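Local structure of trehalose synthase regulatory protein (Candida albicans, 5HUS) at residues L73-Y76 with D81-I84; I92-E97 with K108-L113; K155-S158 with R163-D166. The protein probably acts as a regulatory subunit of the trehalose synthase complex, with a C-terminal domain related to trehalose-phosphatases of the HAD clan. All blocks are in the same frame, centred on the assembly; numbering follows the deposited sequence.

Interactions 1 and 2 adjoin in the core of the domain, their centres 8 Å apart, and share the mixed sheet: strands 69-74 and 93-96 are neighbours in it, and helix 79-86 links them along the chain. L73 and I95 probably pair through their backbones, while L82 of interaction 1 packs on A96 of interaction 2. Interaction 3 comes later in the sequence, beside the separate antiparallel sheet of a second, smaller lobe. Its centre is about 29 Å from that of interaction 1 and about 34 Å from that of interaction 2. This division into a core sheet and a smaller lobe with its own sheet is consistent with the core-and-cap plan of HAD phosphatases.

Interaction 1 of 3, residues L73-Y76 with D81-I84; sequences LLSY and DLDI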
# COMPACT_ATOMS: atom_id res chain seq x y z
N LEU A 73 4.53 5.68 4.38
CA LEU A 73 4.91 4.42 3.76
C LEU A 73 3.72 3.46 3.71
O LEU A 73 3.07 3.24 4.73
CB LEU A 73 6.06 3.77 4.54
CG LEU A 73 6.39 2.34 4.10
CD1 LEU A 73 7.17 2.35 2.79
CD2 LEU A 73 7.18 1.62 5.20
N LEU A 74 3.45 2.90 2.54
CA LEU A 74 2.43 1.86 2.39
C LEU A 74 3.16 0.55 2.19
O LEU A 74 3.92 0.39 1.23
CB LEU A 74 1.49 2.17 1.22
CG LEU A 74 0.46 1.08 0.86
CD1 LEU A 74 -0.50 0.80 2.02
CD2 LEU A 74 -0.31 1.47 -0.40
N SER A 75 2.94 -0.38 3.11
CA SER A 75 3.72 -1.61 3.19
C SER A 75 2.82 -2.81 3.45
O SER A 75 1.80 -2.68 4.14
CB SER A 75 4.77 -1.50 4.29
OG SER A 75 5.43 -2.74 4.52
N TYR A 76 3.20 -3.96 2.92
CA TYR A 76 2.50 -5.21 3.22
C TYR A 76 2.86 -5.77 4.59
O TYR A 76 2.18 -6.67 5.08
CB TYR A 76 2.81 -6.28 2.17
CG TYR A 76 2.06 -6.12 0.87
CD1 TYR A 76 0.71 -6.45 0.78
CD2 TYR A 76 2.70 -5.66 -0.26
CE1 TYR A 76 0.03 -6.31 -0.41
CE2 TYR A 76 2.03 -5.52 -1.46
CZ TYR A 76 0.69 -5.84 -1.52
OH TYR A 76 0.02 -5.69 -2.71
N ASP A 81 6.59 -5.64 12.73
CA ASP A 81 7.81 -5.49 11.94
C ASP A 81 8.09 -4.03 11.60
O ASP A 81 9.24 -3.59 11.65
CB ASP A 81 7.74 -6.32 10.65
CG ASP A 81 7.94 -7.80 10.89
OD1 ASP A 81 8.27 -8.18 12.03
OD2 ASP A 81 7.78 -8.59 9.94
N LEU A 82 7.05 -3.28 11.26
CA LEU A 82 7.22 -1.87 10.94
C LEU A 82 7.61 -1.05 12.16
O LEU A 82 8.40 -0.12 12.04
CB LEU A 82 5.93 -1.31 10.30
CG LEU A 82 5.74 -1.82 8.87
CD1 LEU A 82 4.34 -1.50 8.35
CD2 LEU A 82 6.81 -1.25 7.94
N ASP A 83 7.05 -1.38 13.31
CA ASP A 83 7.39 -0.67 14.55
C ASP A 83 8.86 -0.88 14.89
O ASP A 83 9.54 0.04 15.36
CB ASP A 83 6.50 -1.12 15.71
CG ASP A 83 5.14 -0.45 15.72
OD1 ASP A 83 4.95 0.58 15.05
OD2 ASP A 83 4.25 -0.97 16.43
N ILE A 84 9.37 -2.09 14.66
CA ILE A 84 10.80 -2.35 14.87
C ILE A 84 11.64 -1.54 13.88
O ILE A 84 12.63 -0.91 14.27
CB ILE A 84 11.12 -3.86 14.73
CG1 ILE A 84 10.63 -4.61 15.97
CG2 ILE A 84 12.61 -4.07 14.51
CD1 ILE A 84 10.66 -6.12 15.82
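L82 of helix 79-86 sets both of its methyl groups against L73 in strand 69-74 and S75 just beyond its end. The contact joins strand and helix of a beta-alpha-beta unit, 69-74, 79-86 and 93-96, part of the Rossmann-like core of this HAD-type domain. Of the two methyls CD2 alone reaches L73, while both lie against S75. CD2 of L82 meets CD2 of L73 at 4.0 Å and, on its way past the serine, comes equally near OG of S75. CD1 of L82 rests 4.1 Å from S75 CB. Across this contact S75 only packs; its hydroxyl is hydrogen-bonded to the backbone N of L77, which closes an ST turn just beyond the strand. The bond restrains chi1 and so holds OG beside the leucine methyls.

L73 and S75, two residues apart, present their side chains on the same side of the chain, and L74 between them points to the other. With CG of L73 anti to the backbone N (chi1 171°), the branch lies beside its own carbonyl and carries CD2 over to the helix. The L82 chain is extended through chi2, 168°, and its first bend puts CG beside the backbone N, so the branched end spans the gap between backbones whose nearest CA atoms, of S75 and L82, stand 8.5 Å apart. All three side chains are buried.

Further out, L82 also touches L77, and L73 is backbone-bonded to G93 and I95, so that strand 93-96 completes the unit. D83, the next residue of the helix, faces a different neighbourhood, where its OD1 forms a salt bridge with NZ of K103.

Interaction 2 of 3, residues I92-E97 with K108-L113; sequences IGLIAE and KNWISL
The indole of W110 brings the outer end of its six-membered ring to L94 and A96 of strand 93-96. Both aliphatic groups approach the ring obliquely. CH2 of W110 lies 3.6 Å from CB of L94, with CD1 of the same leucine at 4.0 Å. The neighbouring ring atom, CZ3, is 3.6 Å from CB of A96 and 3.8 Å from the backbone O of L94. Two adjacent carbons of one ring thus bridge two residues that point the same way from the strand, while I95 between them points to the opposite side.

Reach explains the contact: the CA atoms of L94 and W110 are 8.9 Å apart, and with chi1 at -65°, CG anti to the carbonyl carbon, the tryptophan extends its ring over the intervening distance. On the way it touches F101 and K103 of strand 101-103, the strand that lies between. At the other end of the indole, NE1 is hydrogen-bonded to OD2 of D83 on helix 79-86, which meets the polar need of the ring and helps hold its orientation. R79 of that helix also touches the ring.

Strands 93-96, 101-103 and 111-112 run in succession as an antiparallel meander that extends the parallel part of the mixed sheet, an addition to the Rossmann-like HAD core.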
# COMPACT_ATOMS: atom_id res chain seq x y z
N ILE A 92 7.97 9.52 9.74
CA ILE A 92 7.34 8.77 8.65
C ILE A 92 6.03 8.13 9.10
O ILE A 92 6.00 7.34 10.04
CB ILE A 92 8.28 7.66 8.11
CG1 ILE A 92 9.62 8.26 7.64
CG2 ILE A 92 7.62 6.86 7.00
CD1 ILE A 92 10.39 7.34 6.73
N GLY A 93 4.94 8.47 8.41
CA GLY A 93 3.68 7.80 8.68
C GLY A 93 3.73 6.37 8.17
O GLY A 93 4.45 6.07 7.20
N LEU A 94 2.99 5.48 8.82
CA LEU A 94 3.01 4.08 8.45
C LEU A 94 1.63 3.54 8.13
O LEU A 94 0.65 3.79 8.86
CB LEU A 94 3.63 3.24 9.57
CG LEU A 94 5.05 3.64 9.99
CD1 LEU A 94 5.46 2.94 11.29
CD2 LEU A 94 6.06 3.37 8.89
N ILE A 95 1.54 2.77 7.05
CA ILE A 95 0.33 2.03 6.72
C ILE A 95 0.74 0.56 6.59
O ILE A 95 1.52 0.22 5.71
CB ILE A 95 -0.33 2.55 5.43
CG1 ILE A 95 -0.60 4.05 5.53
CG2 ILE A 95 -1.65 1.83 5.20
CD1 ILE A 95 -0.98 4.68 4.19
N ALA A 96 0.22 -0.28 7.48
CA ALA A 96 0.65 -1.68 7.57
C ALA A 96 -0.36 -2.63 6.94
O ALA A 96 -1.55 -2.33 6.86
CB ALA A 96 0.88 -2.07 9.03
N GLU A 97 0.14 -3.79 6.52
CA GLU A 97 -0.66 -4.83 5.85
C GLU A 97 -1.55 -4.23 4.78
O GLU A 97 -2.76 -4.51 4.70
CB GLU A 97 -1.48 -5.63 6.87
CG GLU A 97 -0.59 -6.37 7.87
CD GLU A 97 -1.30 -7.50 8.59
OE1 GLU A 97 -2.11 -8.22 7.96
OE2 GLU A 97 -1.04 -7.68 9.80
N LYS A 108 1.25 7.39 18.78
CA LYS A 108 1.85 6.28 19.51
C LYS A 108 1.16 4.96 19.19
O LYS A 108 1.74 3.89 19.35
CB LYS A 108 1.80 6.52 21.02
CG LYS A 108 2.40 7.84 21.48
CD LYS A 108 2.49 7.88 23.01
CE LYS A 108 1.93 9.17 23.58
NZ LYS A 108 2.67 10.37 23.10
N ASN A 109 -0.09 5.05 18.74
CA ASN A 109 -0.91 3.87 18.55
C ASN A 109 -1.36 3.67 17.11
O ASN A 109 -1.49 4.62 16.36
CB ASN A 109 -2.13 3.94 19.46
CG ASN A 109 -1.77 3.82 20.92
OD1 ASN A 109 -0.93 3.00 21.29
ND2 ASN A 109 -2.39 4.65 21.75
N TRP A 110 -1.60 2.41 16.74
CA TRP A 110 -2.16 2.10 15.44
C TRP A 110 -3.66 2.24 15.44
O TRP A 110 -4.34 1.87 16.40
CB TRP A 110 -1.81 0.68 15.00
CG TRP A 110 -0.36 0.42 14.77
CD1 TRP A 110 0.57 0.03 15.69
CD2 TRP A 110 0.33 0.51 13.52
NE1 TRP A 110 1.80 -0.11 15.10
CE2 TRP A 110 1.68 0.17 13.76
CE3 TRP A 110 -0.05 0.85 12.22
CZ2 TRP A 110 2.64 0.16 12.75
CZ3 TRP A 110 0.90 0.84 11.21
CH2 TRP A 110 2.24 0.50 11.49
N ILE A 111 -4.17 2.76 14.33
CA ILE A 111 -5.59 2.73 14.02
C ILE A 111 -5.90 1.45 13.27
O ILE A 111 -5.22 1.12 12.30
CB ILE A 111 -6.01 3.92 13.17
CG1 ILE A 111 -5.81 5.23 13.93
CG2 ILE A 111 -7.46 3.76 12.70
CD1 ILE A 111 -5.89 6.45 13.04
N SER A 112 -6.92 0.73 13.72
CA SER A 112 -7.33 -0.48 13.02
C SER A 112 -8.48 -0.16 12.07
O SER A 112 -9.63 -0.01 12.48
CB SER A 112 -7.72 -1.57 14.01
OG SER A 112 -7.99 -2.79 13.33
N LEU A 113 -8.15 -0.05 10.79
CA LEU A 113 -9.17 0.06 9.76
C LEU A 113 -9.85 -1.29 9.59
O LEU A 113 -11.06 -1.37 9.34
CB LEU A 113 -8.54 0.54 8.45
CG LEU A 113 -9.45 0.99 7.31
CD1 LEU A 113 -10.53 1.94 7.78
CD2 LEU A 113 -8.59 1.65 6.22

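Interaction 3 of 3, residues K155-S158 with R163-D166; sequences KSFS and RSLD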
# COMPACT_ATOMS: atom_id res chain seq x y z
N LYS A 155 9.32 -23.46 -3.03
CA LYS A 155 10.10 -24.38 -3.86
C LYS A 155 9.22 -25.17 -4.83
O LYS A 155 9.73 -25.73 -5.81
CB LYS A 155 10.90 -25.34 -2.98
CG LYS A 155 12.02 -26.07 -3.71
CD LYS A 155 12.67 -27.12 -2.83
CE LYS A 155 13.58 -28.04 -3.64
NZ LYS A 155 13.88 -29.30 -2.91
N SER A 156 7.92 -25.22 -4.58
CA SER A 156 7.01 -25.95 -5.47
C SER A 156 7.03 -25.34 -6.87
O SER A 156 6.77 -26.02 -7.85
CB SER A 156 5.59 -25.95 -4.92
OG SER A 156 4.93 -24.72 -5.17
N PHE A 157 7.37 -24.05 -6.93
CA PHE A 157 7.39 -23.31 -8.19
C PHE A 157 8.51 -23.78 -9.10
O PHE A 157 8.38 -23.76 -10.33
CB PHE A 157 7.53 -21.81 -7.92
CG PHE A 157 7.18 -20.94 -9.09
CD1 PHE A 157 5.85 -20.73 -9.44
CD2 PHE A 157 8.17 -20.32 -9.83
CE1 PHE A 157 5.52 -19.92 -10.51
CE2 PHE A 157 7.84 -19.51 -10.91
CZ PHE A 157 6.52 -19.31 -11.25
N SER A 158 9.62 -24.19 -8.50
CA SER A 158 10.76 -24.68 -9.28
C SER A 158 10.63 -26.19 -9.53
O SER A 158 11.02 -26.69 -10.58
CB SER A 158 12.08 -24.36 -8.56
OG SER A 158 12.06 -24.80 -7.22
N ARG A 163 2.29 -27.20 -12.03
CA ARG A 163 1.51 -27.70 -10.90
C ARG A 163 1.29 -26.61 -9.87
O ARG A 163 0.21 -26.47 -9.30
CB ARG A 163 2.20 -28.90 -10.26
CG ARG A 163 1.49 -29.43 -9.03
CD ARG A 163 2.32 -30.46 -8.29
NE ARG A 163 1.63 -30.94 -7.09
CZ ARG A 163 2.12 -31.87 -6.27
NH1 ARG A 163 3.31 -32.41 -6.51
NH2 ARG A 163 1.42 -32.24 -5.21
N SER A 164 2.34 -25.83 -9.62
CA SER A 164 2.29 -24.74 -8.66
C SER A 164 1.24 -23.71 -9.06
O SER A 164 0.34 -23.39 -8.28
CB SER A 164 3.66 -24.08 -8.53
OG SER A 164 3.66 -23.10 -7.51
N LEU A 165 1.35 -23.19 -10.28
CA LEU A 165 0.40 -22.20 -10.80
C LEU A 165 -1.03 -22.74 -10.81
O LEU A 165 -1.98 -22.01 -10.52
CB LEU A 165 0.79 -21.76 -12.21
CG LEU A 165 2.01 -20.86 -12.33
CD1 LEU A 165 2.41 -20.71 -13.79
CD2 LEU A 165 1.73 -19.50 -11.71
N ASP A 166 -1.16 -24.02 -11.16
CA ASP A 166 -2.46 -24.67 -11.16
C ASP A 166 -3.06 -24.68 -9.76
O ASP A 166 -4.23 -24.34 -9.58
CB ASP A 166 -2.34 -26.11 -11.70
CG ASP A 166 -2.19 -26.16 -13.21
OD1 ASP A 166 -1.91 -25.11 -13.83
OD2 ASP A 166 -2.33 -27.26 -13.78
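A serine-to-serine hydrogen bond and a small apolar edge contact join two consecutive helices at the outer end of the smaller lobe, where the short helix 156-159 turns into the long helix 161-179. OG of S164 donates to OG of S156 at 3.1 Å, and CB of S164 closes in behind, 3.7 Å from the backbone O of S156. The short side chains allow a close backbone approach, with CA of F157 and CA of S164 5.3 Å apart. S156 OG sits between its backbone N and carbonyl carbon (chi1 79°), and is also hydrogen-bonded to the backbone O of A153. Both hydroxyls are buried, and the three oxygens form a relay: S164 to S156 to A153, just after strand 149-152.

F157 receives its neighbours at the ring edge, both near the ring plane. CD1 of F157 is 3.8 Å from OG of S164, and CE1 is 4.0 Å from CD2 of L165, so successive edge carbons meet successive residues of the long helix. Its chi1 of -164° holds CG anti to the backbone N and swings the ring over to that helix.

The two helices belong to the alpha/beta lobe built on the four-stranded antiparallel sheet 141-144, 149-152, 192-197 and 184-189, an arrangement consistent with the C2-type cap of HAD phosphatases. F157 also touches N191, in the turn between strands 184-189 and 192-197.

K155 O accepts two bonds from S158: OG at 2.9 Å and the backbone N at 3.1 Å. Both come from the same face of the carbonyl plane, the hydroxyl tilted 25° from that plane, and the hydroxyl bond ties the S158 side chain back to K155.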